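Local coordinates for protein tungsten-containing formylmethanofuran dehydrogenase 2 subunit C (Methanothermobacter wolfeii, PDB 5T5I) that forms the C subunit of the tungsten-containing formylmethanofuran dehydrogenase complex, which interconverts carbon dioxide and methanofuran with formylmethanofuran, at residues V25-S30 with E63-I68; D50-S55 with G71-T76; N160-Y165 with I190-N195; T208-G213 with E236-A241; A220-L225 with G256-A261. All coordinates share one frame; numbering follows the deposited sequence.

Overall arrangement
The chain is an elongated beta-helix with extra elements at both ends. Contacts 1 and 2 lie at the N-terminal end, with centres 16 Å apart. Contacts 3, 4 and 5 lie on the other side of the chain's centre. Contact 3 is nearest that centre; its touching residues, like those of contact 2, are all buried. Its strand 187-192 neighbours strand 208-211 of contact 4, which borders strand 256-261 of contact 5. All five contacts are made by side-chain packing, with no hydrogen bond across them. Contacts 1, 2 and 5 use a phenylalanine against aliphatic groups. Contact 3 is purely aliphatic. Contacts 1, 4 and 5 include partly exposed residues, and contact 4 adds a lysine.

Contact 1 of 5, residues V25-S30 with E63-I68; sequences VFAGKS and EDIKII
F26, at the end of helix 23-26, turns one face of its ring to I67 of strand 66-69. The I67 CD1 methyl sits over that face, 3.7 Å from the ring centroid and 18° off the ring normal. This is a CH-pi contact. It is shifted toward the ring rim, where F26 CD2 lies 3.6 Å from I67 CD1. I67 CG1 is also close, 3.7 Å from F26 CD2 on the same side of the ring. The two side chains cross at about a right angle. With F26 CG anti to its own carbonyl carbon (chi1 -78°), the ring is directed to the strand, where I67 CD1 can rest on its face. I4, I34 and I37 also touch F26.

A27 comes next, where the chain leaves helical geometry. It meets the far end of I65. I65 CD1 is 3.5 Å from A27 CA and 4.0 Å from A27 CB. The I65 side chain is extended beyond CG1 (chi2 170°), which carries its terminal methyl to the backbone at the helix end.

From F26 to K29 the chain makes a type II beta turn. K29 then folds back along its own segment. Its NZ donates to V25 O at 2.8 Å, in the carbonyl plane, and so ties the turn to the helix.

P23 touches both I65 and I67, so the short helix covers this side of the strand. The arrangement is consistent with an N-terminal segment packed against the beginning of a parallel beta-helix.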
# COMPACT_ATOMS: atom_id res chain seq x y z
N VAL C 25 44.35 17.46 -44.00
CA VAL C 25 44.45 16.82 -45.31
C VAL C 25 44.30 17.86 -46.42
O VAL C 25 44.97 17.75 -47.44
CB VAL C 25 43.43 15.67 -45.46
CG1 VAL C 25 43.46 15.05 -46.87
CG2 VAL C 25 43.68 14.59 -44.41
N PHE C 26 43.39 18.84 -46.24
CA PHE C 26 43.13 19.87 -47.26
C PHE C 26 44.33 20.80 -47.41
O PHE C 26 44.54 21.33 -48.51
CB PHE C 26 41.84 20.65 -46.94
CG PHE C 26 40.53 19.96 -47.26
CD1 PHE C 26 40.39 18.58 -47.15
CD2 PHE C 26 39.39 20.70 -47.56
CE1 PHE C 26 39.18 17.95 -47.45
CE2 PHE C 26 38.18 20.07 -47.84
CZ PHE C 26 38.08 18.70 -47.77
N ALA C 27 45.15 20.97 -46.35
CA ALA C 27 46.33 21.84 -46.39
C ALA C 27 47.33 21.43 -47.48
O ALA C 27 47.66 20.25 -47.59
CB ALA C 27 47.02 21.86 -45.03
N GLY C 28 47.73 22.40 -48.30
CA GLY C 28 48.68 22.21 -49.39
C GLY C 28 48.14 21.59 -50.66
O GLY C 28 48.91 21.33 -51.58
N LYS C 29 46.81 21.36 -50.75
CA LYS C 29 46.18 20.75 -51.92
C LYS C 29 45.38 21.79 -52.70
O LYS C 29 44.73 22.65 -52.10
CB LYS C 29 45.23 19.62 -51.50
CG LYS C 29 45.93 18.38 -50.97
CD LYS C 29 44.93 17.24 -50.76
CE LYS C 29 45.57 15.93 -50.34
NZ LYS C 29 46.43 16.08 -49.14
N SER C 30 45.36 21.66 -54.03
CA SER C 30 44.57 22.51 -54.91
C SER C 30 43.11 22.03 -54.84
O SER C 30 42.85 20.96 -54.30
CB SER C 30 45.05 22.38 -56.35
OG SER C 30 44.81 21.06 -56.82
N GLU C 63 45.87 25.54 -39.98
CA GLU C 63 45.34 26.60 -39.11
C GLU C 63 44.67 27.74 -39.91
O GLU C 63 43.85 28.46 -39.34
CB GLU C 63 46.42 27.18 -38.15
CG GLU C 63 47.68 27.71 -38.81
CD GLU C 63 48.86 26.76 -38.84
OE1 GLU C 63 50.01 27.26 -38.78
OE2 GLU C 63 48.66 25.54 -38.98
N ASP C 64 45.02 27.90 -41.20
CA ASP C 64 44.42 28.91 -42.07
C ASP C 64 43.27 28.35 -42.93
O ASP C 64 42.77 29.08 -43.77
CB ASP C 64 45.50 29.53 -42.98
CG ASP C 64 46.66 30.14 -42.22
OD1 ASP C 64 46.40 30.80 -41.18
OD2 ASP C 64 47.81 29.98 -42.65
N ILE C 65 42.82 27.11 -42.68
CA ILE C 65 41.74 26.50 -43.46
C ILE C 65 40.45 26.43 -42.67
O ILE C 65 40.44 25.94 -41.54
CB ILE C 65 42.15 25.10 -44.00
CG1 ILE C 65 43.18 25.29 -45.13
CG2 ILE C 65 40.92 24.30 -44.48
CD1 ILE C 65 43.83 24.12 -45.61
N LYS C 66 39.36 26.86 -43.33
CA LYS C 66 38.01 26.78 -42.82
C LYS C 66 37.20 25.99 -43.86
O LYS C 66 37.00 26.46 -44.98
CB LYS C 66 37.42 28.19 -42.65
CG LYS C 66 36.05 28.22 -42.00
CD LYS C 66 35.39 29.58 -42.23
CE LYS C 66 34.34 29.93 -41.21
NZ LYS C 66 34.66 31.17 -40.47
N ILE C 67 36.76 24.77 -43.50
CA ILE C 67 35.95 23.94 -44.39
C ILE C 67 34.48 24.23 -44.09
O ILE C 67 34.05 24.08 -42.94
CB ILE C 67 36.25 22.42 -44.26
CG1 ILE C 67 37.75 22.13 -44.52
CG2 ILE C 67 35.36 21.62 -45.24
CD1 ILE C 67 38.22 20.69 -44.19
N ILE C 68 33.70 24.62 -45.11
CA ILE C 68 32.27 24.86 -44.96
C ILE C 68 31.55 23.77 -45.74
O ILE C 68 31.68 23.70 -46.96
CB ILE C 68 31.84 26.27 -45.45
CG1 ILE C 68 32.64 27.37 -44.69
CG2 ILE C 68 30.31 26.46 -45.29
CD1 ILE C 68 32.31 28.83 -45.07

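Contact 2 of 5, residues D50-S55 with G71-T76; sequences DFFEVS and GDVYNT
The F52 ring meets 71-76 with its edge, and neither face is used by that segment. V73 CG1 lies near the ring plane, 3.7 Å from F52 CE2. The same methyl is 3.9 Å from F52 CZ, so it straddles that rim. T76 OG1 is a looser neighbour at this edge, 4.5 Å from F52 CZ. L6 and P8 of strand 3-8 also pack on F52. The contact joins strand 52-56 to the loop after strand 66-69, at the N-terminal end of the beta-helix.

The F52 and V73 side chains cross at about a right angle. V73 CG1 is anti to its carbonyl carbon (chi1 -72°), which brings it to the ring. V73 opens a type I beta turn that ends at T76. A bond from T76 N to V73 O, 3.1 Å long, closes it. The turn therefore sets both residues on the same aromatic edge.

The T76 hydroxyl is hydrogen-bonded to OE1 of Q11, which also accepts from N75 N. Across the contact, the attraction is dispersion between a methyl and an aromatic rim. Polar groups of the turn bond to its own backbone and to neighbours such as Q11, P12 and N95.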
# COMPACT_ATOMS: atom_id res chain seq x y z
N ASP C 50 32.90 12.69 -56.09
CA ASP C 50 31.73 11.89 -56.48
C ASP C 50 30.49 12.25 -55.66
O ASP C 50 29.38 12.01 -56.12
CB ASP C 50 32.00 10.37 -56.32
CG ASP C 50 33.06 9.78 -57.24
OD1 ASP C 50 33.26 10.33 -58.35
OD2 ASP C 50 33.64 8.72 -56.89
N PHE C 51 30.66 12.79 -54.43
CA PHE C 51 29.55 13.11 -53.53
C PHE C 51 29.50 14.57 -53.06
O PHE C 51 28.56 14.93 -52.34
CB PHE C 51 29.58 12.14 -52.34
CG PHE C 51 29.11 10.76 -52.73
CD1 PHE C 51 27.76 10.45 -52.75
CD2 PHE C 51 30.02 9.79 -53.12
CE1 PHE C 51 27.32 9.18 -53.13
CE2 PHE C 51 29.58 8.51 -53.49
CZ PHE C 51 28.24 8.21 -53.48
N PHE C 52 30.45 15.42 -53.50
CA PHE C 52 30.48 16.84 -53.14
C PHE C 52 30.98 17.69 -54.28
O PHE C 52 31.95 17.30 -54.93
CB PHE C 52 31.43 17.09 -51.95
CG PHE C 52 31.01 16.44 -50.65
CD1 PHE C 52 31.40 15.14 -50.36
CD2 PHE C 52 30.22 17.11 -49.74
CE1 PHE C 52 31.00 14.52 -49.18
CE2 PHE C 52 29.81 16.50 -48.57
CZ PHE C 52 30.18 15.20 -48.30
N GLU C 53 30.39 18.88 -54.46
CA GLU C 53 30.93 19.88 -55.38
C GLU C 53 32.00 20.58 -54.52
O GLU C 53 31.79 20.68 -53.30
CB GLU C 53 29.87 20.92 -55.82
CG GLU C 53 28.64 20.34 -56.50
CD GLU C 53 28.80 19.92 -57.94
OE1 GLU C 53 29.93 19.98 -58.48
OE2 GLU C 53 27.78 19.52 -58.55
N VAL C 54 33.13 20.98 -55.09
CA VAL C 54 34.22 21.63 -54.34
C VAL C 54 34.58 22.97 -55.00
O VAL C 54 34.74 23.03 -56.21
CB VAL C 54 35.48 20.72 -54.22
CG1 VAL C 54 36.51 21.33 -53.27
CG2 VAL C 54 35.11 19.31 -53.77
N SER C 55 34.74 24.03 -54.18
CA SER C 55 35.16 25.37 -54.62
C SER C 55 35.87 26.11 -53.46
O SER C 55 35.87 25.63 -52.33
CB SER C 55 33.96 26.18 -55.10
OG SER C 55 33.04 26.44 -54.06
N GLY C 71 25.48 22.19 -46.58
CA GLY C 71 24.34 21.31 -46.71
C GLY C 71 24.32 20.18 -45.70
O GLY C 71 25.22 20.05 -44.87
N ASP C 72 23.29 19.36 -45.79
CA ASP C 72 23.08 18.25 -44.87
C ASP C 72 23.95 17.03 -45.21
O ASP C 72 23.92 16.55 -46.33
CB ASP C 72 21.59 17.88 -44.85
CG ASP C 72 21.22 16.86 -43.79
OD1 ASP C 72 21.98 16.72 -42.81
OD2 ASP C 72 20.16 16.23 -43.93
N VAL C 73 24.72 16.53 -44.22
CA VAL C 73 25.55 15.33 -44.39
C VAL C 73 25.21 14.31 -43.32
O VAL C 73 26.10 13.73 -42.67
CB VAL C 73 27.07 15.65 -44.52
CG1 VAL C 73 27.37 16.29 -45.86
CG2 VAL C 73 27.57 16.54 -43.38
N TYR C 74 23.88 14.07 -43.15
CA TYR C 74 23.31 13.14 -42.17
C TYR C 74 23.87 11.71 -42.29
O TYR C 74 23.82 10.97 -41.32
CB TYR C 74 21.76 13.11 -42.24
CG TYR C 74 21.22 12.29 -43.39
CD1 TYR C 74 21.15 12.80 -44.68
CD2 TYR C 74 20.84 10.96 -43.20
CE1 TYR C 74 20.70 12.03 -45.74
CE2 TYR C 74 20.38 10.18 -44.26
CZ TYR C 74 20.31 10.72 -45.53
OH TYR C 74 19.85 9.99 -46.60
N ASN C 75 24.33 11.30 -43.49
CA ASN C 75 24.88 9.97 -43.72
C ASN C 75 26.39 9.98 -44.00
O ASN C 75 26.89 9.10 -44.71
CB ASN C 75 24.06 9.24 -44.81
CG ASN C 75 23.31 8.03 -44.28
OD1 ASN C 75 23.20 7.82 -43.07
ND2 ASN C 75 22.78 7.20 -45.16
N THR C 76 27.13 10.90 -43.35
CA THR C 76 28.59 10.98 -43.47
C THR C 76 29.20 10.89 -42.08
O THR C 76 28.93 11.74 -41.21
CB THR C 76 29.03 12.23 -44.23
OG1 THR C 76 28.33 12.27 -45.47
CG2 THR C 76 30.54 12.24 -44.51

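Contact 3 of 5, residues N160-Y165 with I190-N195; sequences NEIGEY and IIIEGN
I162 and G163 are the central residues of a type II beta turn from E161 to E164, and they face strand 187-192 with G163 CA and I190 CA 7.4 Å apart. The closing bond of the turn, E164 N to E161 O, is weak. G163 takes a positive phi of 64° there.

I162 carries the contact with its terminal methyl. I162 CD1 is 3.7 Å from I190 CG2. It is only loosely near I192, two residues on, with I192 CG1 at 4.5 Å from I162 CD1. I162 CG1 stands between its backbone N and carbonyl carbon (chi1 68°), a crowded position, and from there CD1 reaches I190 CG2. The side chains of I162 and I190 cross obliquely.

The other branch of I190 runs to the turn backbone. Its CD1 methyl lies 4.2 Å from G163 CA and 4.1 Å from I162 O. With no side chain on G163, the methyl can settle directly against the main chain. I190 and I192 point to the turn, while I191 between them points away.

I162 also touches I171 and I173 of strand 170-173. This is consistent with the interior of a beta-helix, where aliphatic side chains of successive coils stack inside the parallel strands. The turn belongs to the loop between strands 151-154 and 170-173.

The acids flanking I162 and G163 have partners outside the two segments. E164 OE1 is hydrogen-bonded to S139, a calcium ligand. E161 OE1 and E164 OE2 each pair with a basic side chain of another protein chain.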
# COMPACT_ATOMS: atom_id res chain seq x y z
N ASN C 160 22.50 8.47 -23.93
CA ASN C 160 23.14 7.73 -22.84
C ASN C 160 24.64 7.82 -22.82
O ASN C 160 25.28 7.97 -23.86
CB ASN C 160 22.79 6.24 -22.93
CG ASN C 160 21.36 5.88 -22.63
OD1 ASN C 160 20.53 6.71 -22.31
ND2 ASN C 160 21.08 4.59 -22.63
N GLU C 161 25.20 7.61 -21.63
CA GLU C 161 26.62 7.43 -21.39
C GLU C 161 27.50 8.56 -21.92
O GLU C 161 28.59 8.32 -22.44
CB GLU C 161 27.05 6.06 -21.96
CG GLU C 161 26.32 4.88 -21.33
CD GLU C 161 26.75 3.55 -21.91
OE1 GLU C 161 27.80 3.02 -21.48
OE2 GLU C 161 26.10 3.08 -22.87
N ILE C 162 27.06 9.82 -21.74
CA ILE C 162 27.90 10.93 -22.15
C ILE C 162 29.10 10.96 -21.17
O ILE C 162 28.95 10.64 -19.98
CB ILE C 162 27.15 12.30 -22.22
CG1 ILE C 162 26.72 12.81 -20.85
CG2 ILE C 162 25.94 12.27 -23.20
CD1 ILE C 162 26.78 14.29 -20.77
N GLY C 163 30.28 11.23 -21.70
CA GLY C 163 31.50 11.25 -20.90
C GLY C 163 31.89 9.91 -20.29
O GLY C 163 32.50 9.86 -19.22
N GLU C 164 31.54 8.81 -20.97
CA GLU C 164 31.88 7.46 -20.52
C GLU C 164 33.41 7.29 -20.42
O GLU C 164 34.12 7.57 -21.38
CB GLU C 164 31.25 6.44 -21.50
CG GLU C 164 31.58 4.97 -21.24
CD GLU C 164 32.47 4.29 -22.25
OE1 GLU C 164 33.10 5.01 -23.06
OE2 GLU C 164 32.65 3.06 -22.16
N TYR C 165 33.92 6.92 -19.22
CA TYR C 165 35.36 6.78 -18.92
C TYR C 165 36.16 8.11 -19.15
O TYR C 165 37.35 8.09 -19.46
CB TYR C 165 36.02 5.60 -19.69
CG TYR C 165 35.81 4.24 -19.06
CD1 TYR C 165 36.59 3.82 -17.99
CD2 TYR C 165 34.87 3.35 -19.56
CE1 TYR C 165 36.41 2.55 -17.42
CE2 TYR C 165 34.69 2.09 -19.01
CZ TYR C 165 35.46 1.70 -17.93
OH TYR C 165 35.26 0.45 -17.39
N ILE C 190 31.43 17.61 -16.27
CA ILE C 190 30.21 17.47 -17.07
C ILE C 190 29.18 18.41 -16.45
O ILE C 190 28.88 18.29 -15.26
CB ILE C 190 29.68 16.03 -17.13
CG1 ILE C 190 30.70 15.10 -17.84
CG2 ILE C 190 28.32 15.97 -17.87
CD1 ILE C 190 30.43 13.61 -17.61
N ILE C 191 28.62 19.33 -17.26
CA ILE C 191 27.53 20.21 -16.81
C ILE C 191 26.28 19.87 -17.64
O ILE C 191 26.31 19.99 -18.85
CB ILE C 191 27.88 21.72 -16.91
CG1 ILE C 191 29.11 22.08 -16.04
CG2 ILE C 191 26.64 22.57 -16.50
CD1 ILE C 191 29.65 23.50 -16.26
N ILE C 192 25.19 19.50 -16.97
CA ILE C 192 23.89 19.23 -17.62
C ILE C 192 22.94 20.35 -17.16
O ILE C 192 22.59 20.43 -15.98
CB ILE C 192 23.39 17.80 -17.29
CG1 ILE C 192 24.39 16.73 -17.85
CG2 ILE C 192 21.97 17.56 -17.87
CD1 ILE C 192 24.40 15.46 -17.08
N GLU C 193 22.56 21.25 -18.07
CA GLU C 193 21.71 22.38 -17.71
C GLU C 193 20.24 21.98 -17.56
O GLU C 193 19.49 22.64 -16.85
CB GLU C 193 21.89 23.56 -18.67
CG GLU C 193 23.34 24.02 -18.74
CD GLU C 193 23.61 25.27 -19.56
OE1 GLU C 193 22.70 25.74 -20.28
OE2 GLU C 193 24.77 25.75 -19.53
N GLY C 194 19.85 20.88 -18.20
CA GLY C 194 18.52 20.31 -18.12
C GLY C 194 18.43 19.16 -17.14
O GLY C 194 19.13 19.13 -16.13
N ASN C 195 17.57 18.20 -17.45
CA ASN C 195 17.27 17.05 -16.61
C ASN C 195 18.07 15.79 -16.92
O ASN C 195 18.66 15.66 -18.00
CB ASN C 195 15.76 16.73 -16.74
CG ASN C 195 14.86 17.90 -16.40
OD1 ASN C 195 15.17 18.72 -15.52
ND2 ASN C 195 13.73 18.04 -17.08

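Contact 4 of 5, residues T208-G213 with E236-A241; sequences TIVVKG and EELPGA
L238 reaches out from strand 236-239 and is met by V210 and K212 of the segment 208-213. Its two methyls divide the work. L238 CD1 takes the buried part of the contact. It points tip to tip at V210, 3.9 Å from V210 CG2 and 4.1 Å from V210 CG1. Both valine methyls thus share one leucine methyl. I231 touches L238 as well, and Y259 packs on V210.

L238 CD2 takes the outer part. The K212 and L238 side chains cross at about a right angle. K212 CE comes to 3.4 Å from L238 CD2, tighter than usual for two carbons. K212 NZ is farther from the same methyl, at 3.9 Å. The lysine is extended from CG to its amine (chi4 178°). This length lets it span the space between the segments.

The margin beyond this is more open. K212 is only partly exposed, but E237 and P239 on the second segment are exposed. K212 also touches E193. Strand 208-211, a parallel strand near the C-terminal end of the beta-helix, is met here by the separate pair of strands 231-233 and 236-239.

No hydrogen bond or salt bridge joins the two segments. The lysine takes part through the end of its chain, chiefly the CE methylene, on the leucine methyl. The contact therefore rests on van der Waals packing.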
# COMPACT_ATOMS: atom_id res chain seq x y z
N THR C 208 33.86 15.78 -11.77
CA THR C 208 32.67 16.48 -11.27
C THR C 208 31.52 16.48 -12.29
O THR C 208 31.73 16.75 -13.46
CB THR C 208 33.02 17.94 -10.89
OG1 THR C 208 34.16 17.97 -10.06
CG2 THR C 208 31.88 18.64 -10.18
N ILE C 209 30.30 16.24 -11.80
CA ILE C 209 29.08 16.29 -12.60
C ILE C 209 28.16 17.35 -11.94
O ILE C 209 27.91 17.26 -10.73
CB ILE C 209 28.36 14.91 -12.68
CG1 ILE C 209 29.29 13.85 -13.32
CG2 ILE C 209 27.05 15.05 -13.49
CD1 ILE C 209 28.80 12.44 -13.19
N VAL C 210 27.65 18.30 -12.72
CA VAL C 210 26.72 19.33 -12.23
C VAL C 210 25.40 19.17 -12.98
O VAL C 210 25.39 19.22 -14.21
CB VAL C 210 27.24 20.79 -12.39
CG1 VAL C 210 26.22 21.80 -11.85
CG2 VAL C 210 28.59 20.97 -11.69
N VAL C 211 24.29 18.99 -12.24
CA VAL C 211 22.94 18.90 -12.83
C VAL C 211 22.13 20.11 -12.33
O VAL C 211 21.86 20.22 -11.13
CB VAL C 211 22.24 17.57 -12.49
CG1 VAL C 211 20.88 17.47 -13.21
CG2 VAL C 211 23.13 16.37 -12.86
N LYS C 212 21.75 21.02 -13.24
CA LYS C 212 20.96 22.22 -12.90
C LYS C 212 19.45 21.94 -12.90
O LYS C 212 18.70 22.66 -12.25
CB LYS C 212 21.26 23.38 -13.84
CG LYS C 212 22.72 23.78 -13.91
CD LYS C 212 22.86 25.07 -14.71
CE LYS C 212 24.26 25.59 -14.79
NZ LYS C 212 24.35 26.83 -15.63
N GLY C 213 19.03 20.92 -13.65
CA GLY C 213 17.63 20.51 -13.68
C GLY C 213 17.37 19.39 -12.69
O GLY C 213 18.06 19.27 -11.66
N GLU C 236 34.32 27.59 -13.97
CA GLU C 236 32.90 27.79 -14.28
C GLU C 236 32.17 28.22 -13.03
O GLU C 236 32.15 27.47 -12.05
CB GLU C 236 32.25 26.48 -14.80
CG GLU C 236 32.74 26.07 -16.17
CD GLU C 236 32.11 26.82 -17.33
OE1 GLU C 236 32.49 26.53 -18.49
OE2 GLU C 236 31.25 27.71 -17.10
N GLU C 237 31.55 29.40 -13.06
CA GLU C 237 30.80 29.96 -11.94
C GLU C 237 29.33 29.56 -12.09
O GLU C 237 28.73 29.83 -13.13
CB GLU C 237 30.94 31.49 -11.92
CG GLU C 237 32.38 31.93 -11.68
CD GLU C 237 32.65 33.42 -11.78
OE1 GLU C 237 31.81 34.16 -12.34
OE2 GLU C 237 33.74 33.85 -11.32
N LEU C 238 28.78 28.86 -11.09
CA LEU C 238 27.41 28.35 -11.11
C LEU C 238 26.63 28.93 -9.92
O LEU C 238 26.80 28.47 -8.78
CB LEU C 238 27.44 26.82 -11.07
CG LEU C 238 28.24 26.14 -12.19
CD1 LEU C 238 28.93 24.86 -11.71
CD2 LEU C 238 27.37 25.84 -13.38
N PRO C 239 25.83 30.00 -10.12
CA PRO C 239 25.10 30.60 -8.99
C PRO C 239 23.96 29.73 -8.46
O PRO C 239 23.38 28.95 -9.21
CB PRO C 239 24.57 31.91 -9.57
CG PRO C 239 24.37 31.60 -11.01
CD PRO C 239 25.49 30.68 -11.39
N GLY C 240 23.66 29.88 -7.18
CA GLY C 240 22.59 29.14 -6.54
C GLY C 240 23.07 28.04 -5.62
O GLY C 240 24.27 27.80 -5.49
N ALA C 241 22.11 27.35 -5.00
CA ALA C 241 22.39 26.27 -4.06
C ALA C 241 22.34 24.90 -4.73
O ALA C 241 21.46 24.64 -5.56
CB ALA C 241 21.40 26.33 -2.88

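Contact 5 of 5, residues A220-L225 with G256-A261; sequences AGFKYL and GIVYAA
F222 and V258 make the aromatic part of this contact. One methyl does the touching. V258 CG2 is 3.6 Å from F222 CE2 and 3.9 Å from F222 CZ. The two side chains cross at about a right angle. V258 CG2 is anti to its carbonyl carbon, while V258 CG1 is anti to the backbone N (chi1 173°). This puts CG2 forward to the ring. F245 of strand 241-247 also touches F222, and the ring of F218 meets it with the planes at about 40°.

The purely aliphatic part is looser. L225 CD1 and I257 CD1 are 4.4 Å apart. I257 starts out pointing away from the other segment. A bend in its side chain (chi2 -66°) brings the terminal methyl back toward L225. Both residues are partly exposed, whereas F222 and V258 are buried.

Hydrogen bonds do not cross the contact. They run instead to the strands nearby. Backbone bonds join L225 to K244 and K223 to E246 on strand 241-247. I257 is bonded to G207 and I209, which ties strand 256-261 to 208-211. In the same segment as F222, G221 N is hydrogen-bonded to an acidic side chain of another protein chain. Y224 packs on T133 of the fwdF subunit.

Strand 241-247 lies between 223-229 and 256-261 in strand order, antiparallel to both. The contact joins the last parallel strand, 256-261, to the outermost strand of the antiparallel piece, 223-229, at the C-terminal end of the beta-helix.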
# COMPACT_ATOMS: atom_id res chain seq x y z
N ALA C 220 22.33 4.86 -4.51
CA ALA C 220 22.57 4.65 -3.09
C ALA C 220 24.04 4.54 -2.68
O ALA C 220 24.33 4.60 -1.49
CB ALA C 220 21.78 3.45 -2.60
N GLY C 221 24.95 4.39 -3.66
CA GLY C 221 26.39 4.35 -3.40
C GLY C 221 27.02 5.72 -3.17
O GLY C 221 28.22 5.81 -2.95
N PHE C 222 26.22 6.81 -3.21
CA PHE C 222 26.74 8.17 -2.98
C PHE C 222 26.52 8.60 -1.53
O PHE C 222 25.53 8.18 -0.92
CB PHE C 222 26.09 9.15 -3.95
CG PHE C 222 26.75 9.16 -5.31
CD1 PHE C 222 26.45 8.18 -6.25
CD2 PHE C 222 27.68 10.14 -5.65
CE1 PHE C 222 27.07 8.18 -7.50
CE2 PHE C 222 28.31 10.12 -6.89
CZ PHE C 222 28.02 9.13 -7.81
N LYS C 223 27.43 9.40 -0.98
CA LYS C 223 27.32 9.94 0.38
C LYS C 223 26.89 11.39 0.24
O LYS C 223 27.49 12.13 -0.53
CB LYS C 223 28.65 9.88 1.12
CG LYS C 223 28.63 10.39 2.55
CD LYS C 223 30.02 10.31 3.17
CE LYS C 223 30.03 10.77 4.61
NZ LYS C 223 31.21 11.62 4.91
N TYR C 224 25.90 11.79 1.03
CA TYR C 224 25.41 13.17 1.02
C TYR C 224 26.30 14.04 1.92
O TYR C 224 26.48 13.70 3.09
CB TYR C 224 23.94 13.19 1.50
CG TYR C 224 23.36 14.57 1.64
CD1 TYR C 224 23.28 15.43 0.55
CD2 TYR C 224 22.88 15.03 2.87
CE1 TYR C 224 22.75 16.70 0.67
CE2 TYR C 224 22.35 16.31 3.01
CZ TYR C 224 22.27 17.14 1.90
OH TYR C 224 21.78 18.42 2.01
N LEU C 225 26.87 15.13 1.37
CA LEU C 225 27.78 16.04 2.10
C LEU C 225 27.14 17.35 2.58
O LEU C 225 27.76 18.05 3.38
CB LEU C 225 29.01 16.36 1.23
CG LEU C 225 29.89 15.17 0.78
CD1 LEU C 225 31.08 15.68 0.02
CD2 LEU C 225 30.39 14.33 1.97
N GLY C 256 34.62 11.02 -6.74
CA GLY C 256 33.80 11.81 -7.64
C GLY C 256 32.78 12.67 -6.91
O GLY C 256 32.41 12.35 -5.79
N ILE C 257 32.39 13.80 -7.51
CA ILE C 257 31.42 14.73 -6.91
C ILE C 257 30.24 14.94 -7.87
O ILE C 257 30.45 15.19 -9.06
CB ILE C 257 32.08 16.10 -6.54
CG1 ILE C 257 33.17 15.95 -5.44
CG2 ILE C 257 31.05 17.14 -6.10
CD1 ILE C 257 32.67 15.48 -4.03
N VAL C 258 29.02 14.85 -7.33
CA VAL C 258 27.79 15.17 -8.08
C VAL C 258 27.12 16.36 -7.36
O VAL C 258 26.83 16.26 -6.16
CB VAL C 258 26.82 13.96 -8.21
CG1 VAL C 258 25.49 14.39 -8.84
CG2 VAL C 258 27.45 12.84 -9.03
N TYR C 259 26.88 17.46 -8.09
CA TYR C 259 26.15 18.64 -7.60
C TYR C 259 24.76 18.61 -8.27
O TYR C 259 24.67 18.42 -9.48
CB TYR C 259 26.85 19.96 -7.95
CG TYR C 259 28.09 20.25 -7.14
CD1 TYR C 259 27.99 20.67 -5.82
CD2 TYR C 259 29.35 20.20 -7.71
CE1 TYR C 259 29.12 20.99 -5.07
CE2 TYR C 259 30.49 20.57 -6.99
CZ TYR C 259 30.37 20.95 -5.66
OH TYR C 259 31.50 21.30 -4.96
N ALA C 260 23.69 18.75 -7.49
CA ALA C 260 22.33 18.76 -8.03
C ALA C 260 21.56 19.96 -7.44
O ALA C 260 21.49 20.09 -6.21
CB ALA C 260 21.62 17.45 -7.70
N ALA C 261 21.01 20.83 -8.32
CA ALA C 261 20.26 22.05 -7.92
C ALA C 261 19.18 21.75 -6.88
O ALA C 261 18.36 20.84 -7.08
CB ALA C 261 19.63 22.70 -9.14